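Local atomic coordinates of DNA ligase (Archaeoglobus fulgidus, PDB entry 3GDE), a protein that probably seals nicks in double-stranded DNA during replication, recombination and repair, joining the strand ends at the expense of ATP. Residues A193-N198 against P225-L230. Numbering follows the deposited sequence.
Sequences AYMITN and PVRMML
The C-terminal end of helix 187-197, which the chain leaves at Asn-198 with positive phi, docks on the extended segment 225-230, which runs into strand 230-233. The carbonyl of Met-195, near the end of the helix, accepts the backbone N-H of Arg-227 (N to O 2.7 Å) in a nearly straight bond, 172° at the hydrogen. Asn-198 adds a two-handed grip on the same segment. Its ND2 gives a hydrogen to Pro-225 O at 2.7 Å, coming from above the carbonyl plane though the acceptor lies close to the plane of the amide, while OD1 takes a weak, bent bond from Arg-227 NE at 2.8 Å. Bends at chi2 (73°) and chi3 (100°) turn the Arg-227 chain along the last helical turn, toward Tyr-194. Met-195 SD covers one face of the guanidinium near its rim, and NH2 comes obliquely to 3.3 Å from CE2 of Tyr-194, ring and guanidinium standing almost perpendicular. Replacing Asn-198 with alanine would remove both amide contacts, and is likely to leave Pro-225 O without this donor and the Arg-227 side chain freer to swing. Val-226 CB packs against Ile-196 CA at 4.0 Å. Glu-172 holds the Tyr-194 hydroxyl, helix 200-216 packs on Ala-193 and Thr-197, and on the other segment Pro-225 and Met-228 lean on strand 256-262.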
ATOM      1  N   ALA A 193      12.043  11.870  -5.629  1.00 27.80           N
ATOM      2  CA  ALA A 193      12.936  10.708  -5.697  1.00 27.25           C
ATOM      3  C   ALA A 193      12.274   9.420  -5.173  1.00 27.15           C
ATOM      4  O   ALA A 193      12.500   8.321  -5.701  1.00 26.73           O
ATOM      5  CB  ALA A 193      14.222  10.994  -4.926  1.00 27.23           C
ATOM      6  N   TYR A 194      11.466   9.570  -4.129  1.00 26.89           N
ATOM      7  CA  TYR A 194      10.675   8.475  -3.592  1.00 27.40           C
ATOM      8  C   TYR A 194       9.658   7.940  -4.602  1.00 26.97           C
ATOM      9  O   TYR A 194       9.451   6.721  -4.706  1.00 26.45           O
ATOM     10  CB  TYR A 194       9.954   8.911  -2.315  1.00 28.16           C
ATOM     11  CG  TYR A 194       9.206   7.806  -1.604  1.00 29.47           C
ATOM     12  CD1 TYR A 194       9.767   6.537  -1.442  1.00 29.58           C
ATOM     13  CD2 TYR A 194       7.954   8.045  -1.055  1.00 31.85           C
ATOM     14  CE1 TYR A 194       9.091   5.528  -0.764  1.00 31.07           C
ATOM     15  CE2 TYR A 194       7.269   7.054  -0.377  1.00 33.10           C
ATOM     16  CZ  TYR A 194       7.842   5.795  -0.232  1.00 31.91           C
ATOM     17  OH  TYR A 194       7.147   4.813   0.444  1.00 32.08           O
ATOM     18  N   MET A 195       9.031   8.852  -5.340  1.00 26.60           N
ATOM     19  CA  MET A 195       8.016   8.474  -6.324  1.00 26.62           C
ATOM     20  C   MET A 195       8.577   7.640  -7.494  1.00 26.53           C
ATOM     21  O   MET A 195       7.845   6.860  -8.105  1.00 26.75           O
ATOM     22  CB  MET A 195       7.253   9.708  -6.825  1.00 26.74           C
ATOM     23  CG  MET A 195       6.461  10.471  -5.749  1.00 26.95           C
ATOM     24  SD  MET A 195       5.284   9.469  -4.803  1.00 27.91           S
ATOM     25  CE  MET A 195       4.782  10.619  -3.533  1.00 29.51           C
ATOM     26  N   ILE A 196       9.866   7.782  -7.800  1.00 26.42           N
ATOM     27  CA  ILE A 196      10.456   6.997  -8.895  1.00 26.88           C
ATOM     28  C   ILE A 196      11.295   5.790  -8.448  1.00 26.68           C
ATOM     29  O   ILE A 196      11.694   4.979  -9.283  1.00 26.62           O
ATOM     30  CB  ILE A 196      11.267   7.851  -9.908  1.00 27.12           C
ATOM     31  CG1 ILE A 196      12.487   8.481  -9.243  1.00 28.26           C
ATOM     32  CG2 ILE A 196      10.377   8.894 -10.604  1.00 27.72           C
ATOM     33  CD1 ILE A 196      13.597   8.790 -10.215  1.00 29.50           C
ATOM     34  N   THR A 197      11.558   5.673  -7.146  1.00 26.71           N
ATOM     35  CA  THR A 197      12.324   4.531  -6.609  1.00 26.47           C
ATOM     36  C   THR A 197      11.482   3.638  -5.725  1.00 26.62           C
ATOM     37  O   THR A 197      11.748   2.441  -5.635  1.00 27.11           O
ATOM     38  CB  THR A 197      13.562   4.965  -5.787  1.00 26.42           C
ATOM     39  OG1 THR A 197      13.146   5.736  -4.653  1.00 24.76           O
ATOM     40  CG2 THR A 197      14.527   5.774  -6.639  1.00 25.95           C
ATOM     41  N   ASN A 198      10.489   4.233  -5.061  1.00 26.83           N
ATOM     42  CA  ASN A 198       9.634   3.547  -4.086  1.00 26.79           C
ATOM     43  C   ASN A 198      10.393   2.782  -2.984  1.00 27.06           C
ATOM     44  O   ASN A 198       9.958   1.717  -2.504  1.00 26.83           O
ATOM     45  CB  ASN A 198       8.604   2.673  -4.813  1.00 26.89           C
ATOM     46  CG  ASN A 198       7.519   3.500  -5.469  1.00 26.43           C
ATOM     47  OD1 ASN A 198       6.598   3.966  -4.797  1.00 27.01           O
ATOM     48  ND2 ASN A 198       7.638   3.716  -6.777  1.00 24.42           N
ATOM     49  N   PRO A 225       9.534   0.106  -9.977  1.00 29.46           N
ATOM     50  CA  PRO A 225       8.234   0.729 -10.191  1.00 28.58           C
ATOM     51  C   PRO A 225       8.240   2.195  -9.835  1.00 27.62           C
ATOM     52  O   PRO A 225       8.908   2.616  -8.888  1.00 26.89           O
ATOM     53  CB  PRO A 225       7.311  -0.040  -9.238  1.00 28.72           C
ATOM     54  CG  PRO A 225       8.224  -0.518  -8.161  1.00 29.31           C
ATOM     55  CD  PRO A 225       9.497  -0.862  -8.865  1.00 29.35           C
ATOM     56  N   VAL A 226       7.498   2.961 -10.618  1.00 27.08           N
ATOM     57  CA  VAL A 226       7.274   4.357 -10.324  1.00 26.54           C
ATOM     58  C   VAL A 226       5.820   4.581  -9.905  1.00 26.52           C
ATOM     59  O   VAL A 226       4.894   3.926 -10.410  1.00 26.53           O
ATOM     60  CB  VAL A 226       7.835   5.315 -11.440  1.00 26.96           C
ATOM     61  CG1 VAL A 226       8.505   4.541 -12.586  1.00 26.12           C
ATOM     62  CG2 VAL A 226       6.803   6.350 -11.928  1.00 26.72           C
ATOM     63  N   ARG A 227       5.638   5.462  -8.928  1.00 26.04           N
ATOM     64  CA  ARG A 227       4.318   5.757  -8.404  1.00 26.10           C
ATOM     65  C   ARG A 227       3.468   6.329  -9.524  1.00 25.52           C
ATOM     66  O   ARG A 227       3.877   7.274 -10.201  1.00 25.23           O
ATOM     67  CB  ARG A 227       4.416   6.747  -7.255  1.00 26.34           C
ATOM     68  CG  ARG A 227       3.412   6.499  -6.179  1.00 28.40           C
ATOM     69  CD  ARG A 227       3.770   5.268  -5.376  1.00 33.76           C
ATOM     70  NE  ARG A 227       4.429   5.601  -4.117  1.00 36.32           N
ATOM     71  CZ  ARG A 227       3.785   5.988  -3.021  1.00 38.08           C
ATOM     72  NH1 ARG A 227       2.465   6.108  -3.026  1.00 40.05           N
ATOM     73  NH2 ARG A 227       4.462   6.272  -1.922  1.00 40.81           N
ATOM     74  N   MET A 228       2.302   5.738  -9.741  1.00 25.20           N
ATOM     75  CA  MET A 228       1.457   6.151 -10.858  1.00 25.52           C
ATOM     76  C   MET A 228       0.896   7.562 -10.678  1.00 25.40           C
ATOM     77  O   MET A 228       0.608   7.993  -9.557  1.00 25.08           O
ATOM     78  CB  MET A 228       0.322   5.150 -11.065  1.00 25.61           C
ATOM     79  CG  MET A 228       0.802   3.769 -11.449  1.00 24.79           C
ATOM     80  SD  MET A 228      -0.484   2.594 -11.081  1.00 26.52           S
ATOM     81  CE  MET A 228       0.220   1.088 -11.766  1.00 25.97           C
ATOM     82  N   MET A 229       0.765   8.281 -11.784  1.00 25.68           N
ATOM     83  CA  MET A 229       0.055   9.563 -11.774  1.00 26.69           C
ATOM     84  C   MET A 229      -1.428   9.290 -11.553  1.00 26.83           C
ATOM     85  O   MET A 229      -1.992   8.384 -12.164  1.00 27.06           O
ATOM     86  CB  MET A 229       0.278  10.318 -13.087  1.00 26.12           C
ATOM     87  CG  MET A 229      -0.367  11.685 -13.141  1.00 26.74           C
ATOM     88  SD  MET A 229       0.184  12.582 -14.583  1.00 28.28           S
ATOM     89  CE  MET A 229      -0.575  14.183 -14.295  1.00 24.66           C
ATOM     90  N   LEU A 230      -2.055  10.066 -10.676  1.00 27.64           N
ATOM     91  CA  LEU A 230      -3.452   9.828 -10.310  1.00 28.22           C
ATOM     92  C   LEU A 230      -4.376  10.949 -10.771  1.00 29.09           C
ATOM     93  O   LEU A 230      -3.951  12.096 -10.873  1.00 29.58           O
ATOM     94  CB  LEU A 230      -3.567   9.645  -8.792  1.00 27.96           C
ATOM     95  CG  LEU A 230      -2.738   8.542  -8.127  1.00 27.00           C
ATOM     96  CD1 LEU A 230      -2.939   8.587  -6.614  1.00 25.93           C
ATOM     97  CD2 LEU A 230      -3.103   7.172  -8.676  1.00 25.25           C
TER